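Bacteriohemerythrin (Methylococcus capsulatus, PDB 4XPX) binds oxygen at a site containing two iron atoms and may store it or deliver it to oxygen-requiring enzymes. Local coordinates at residues 92-95 and 99-102. Numbering follows the deposited sequence.
Sequences KKFH and AEVN
Phe94 and Val101 form the apolar part of a helix-end contact in the hemerythrin four-helix bundle, where the connection between helices 73-95 and 103-121 folds back on the last turn of the first. The contact lies away from the di-iron site and is partly buried, burying 214 Å² in all, summed over both segments. Ala99 N donates a weak hydrogen bond to Lys93 O, 3.3 Å away and bent to 134° at the hydrogen. Beside it the CB atoms of Lys93 and Ala99 meet at 3.7 Å, while the lysine chain, bent at its last torsion, leads away to a salt bridge with Asp89. A nearly straight CA-H...O contact follows, with Phe94 CA 3.5 Å from Ala99 O and 168° at the hydrogen. The Phe94 ring, its CG anti to the backbone N (chi1 174°), packs against Ile43 and Leu47 of helix 40-67, as Val101 does. Arg40 of that helix joins the two segments: it makes a cation-pi contact with the Phe94 ring, a hydrogen bond to Phe94 O and a salt bridge to Glu100 OE1. Replacing Phe94 with an alanine would probably open a gap beside Val101 and leave the guanidinium of Arg40 without its aromatic partner. Asn102 sits at the N-cap of helix 103-121, where its OD1 accepts a weak hydrogen bond from Asp104 N. Phe94 and Val101 cross at about a right angle, and Val101 CG2, lying beside the valine's own backbone N, approaches the ring obliquely, 3.6 Å from Phe94 CD1.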
loop_
_atom_site.group_PDB
_atom_site.type_symbol
_atom_site.label_atom_id
_atom_site.label_comp_id
_atom_site.label_asym_id
_atom_site.label_seq_id
_atom_site.Cartn_x
_atom_site.Cartn_y
_atom_site.Cartn_z
ATOM N N LYS A 92 -4.509 -1.754 -15.764
ATOM C CA LYS A 92 -5.169 -2.010 -17.044
ATOM C C LYS A 92 -4.704 -0.944 -18.023
ATOM O O LYS A 92 -4.339 -1.280 -19.194
ATOM C CB LYS A 92 -6.668 -2.002 -16.861
ATOM C CG LYS A 92 -7.150 -3.365 -16.134
ATOM C CD LYS A 92 -8.598 -3.213 -15.629
ATOM C CE LYS A 92 -8.831 -4.259 -14.617
ATOM N NZ LYS A 92 -10.259 -3.917 -14.045
ATOM N N LYS A 93 -4.762 0.286 -17.680
ATOM C CA LYS A 93 -4.398 1.364 -18.609
ATOM C C LYS A 93 -2.916 1.346 -18.912
ATOM O O LYS A 93 -2.535 1.505 -20.132
ATOM C CB LYS A 93 -4.838 2.738 -18.105
ATOM C CG LYS A 93 -6.307 2.883 -18.076
ATOM C CD LYS A 93 -6.662 4.070 -17.225
ATOM C CE LYS A 93 -8.060 4.655 -17.399
ATOM N NZ LYS A 93 -9.141 3.627 -17.341
ATOM N N PHE A 94 -2.045 1.099 -17.943
ATOM C CA PHE A 94 -0.623 1.075 -18.185
ATOM C C PHE A 94 -0.278 -0.089 -19.156
ATOM O O PHE A 94 0.469 0.103 -20.128
ATOM C CB PHE A 94 0.126 0.913 -16.860
ATOM C CG PHE A 94 1.597 0.729 -17.073
ATOM C CD1 PHE A 94 2.444 1.800 -17.275
ATOM C CD2 PHE A 94 2.148 -0.535 -17.123
ATOM C CE1 PHE A 94 3.768 1.598 -17.465
ATOM C CE2 PHE A 94 3.488 -0.761 -17.363
ATOM C CZ PHE A 94 4.302 0.374 -17.519
ATOM N N HIS A 95 -0.818 -1.270 -18.869
ATOM C CA HIS A 95 -0.515 -2.413 -19.678
ATOM C C HIS A 95 -1.190 -2.370 -21.013
ATOM O O HIS A 95 -0.707 -3.109 -21.961
ATOM C CB HIS A 95 -0.750 -3.723 -18.956
ATOM C CG HIS A 95 0.190 -3.945 -17.808
ATOM N ND1 HIS A 95 1.554 -4.050 -17.983
ATOM C CD2 HIS A 95 -0.053 -4.124 -16.465
ATOM C CE1 HIS A 95 2.106 -4.279 -16.761
ATOM N NE2 HIS A 95 1.157 -4.324 -15.838
ATOM N N ALA A 99 -1.843 4.750 -20.461
ATOM C CA ALA A 99 -1.406 5.671 -19.381
ATOM C C ALA A 99 -0.004 5.337 -19.050
ATOM O O ALA A 99 0.438 4.248 -19.200
ATOM C CB ALA A 99 -2.303 5.461 -18.177
ATOM N N GLU A 100 0.706 6.345 -18.517
ATOM C CA GLU A 100 2.068 6.186 -18.077
ATOM C C GLU A 100 2.101 6.168 -16.564
ATOM O O GLU A 100 1.161 6.677 -15.918
ATOM C CB GLU A 100 2.964 7.306 -18.554
ATOM C CG GLU A 100 3.078 7.405 -20.090
ATOM C CD GLU A 100 3.468 6.088 -20.751
ATOM O OE1 GLU A 100 4.079 5.128 -20.205
ATOM O OE2 GLU A 100 3.050 5.884 -21.918
ATOM N N VAL A 101 3.110 5.555 -16.016
ATOM C CA VAL A 101 3.402 5.638 -14.601
ATOM C C VAL A 101 4.553 6.614 -14.444
ATOM O O VAL A 101 5.576 6.479 -15.132
ATOM C CB VAL A 101 3.690 4.239 -14.074
ATOM C CG1 VAL A 101 4.351 4.303 -12.736
ATOM C CG2 VAL A 101 2.303 3.471 -14.048
ATOM N N ASN A 102 4.405 7.573 -13.527
ATOM C CA ASN A 102 5.427 8.595 -13.305
ATOM C C ASN A 102 5.466 8.890 -11.820
ATOM O O ASN A 102 4.825 8.185 -11.014
ATOM C CB ASN A 102 5.173 9.759 -14.202
ATOM C CG ASN A 102 3.838 10.361 -13.950
ATOM O OD1 ASN A 102 3.342 10.413 -12.811
ATOM N ND2 ASN A 102 3.170 10.844 -15.017
#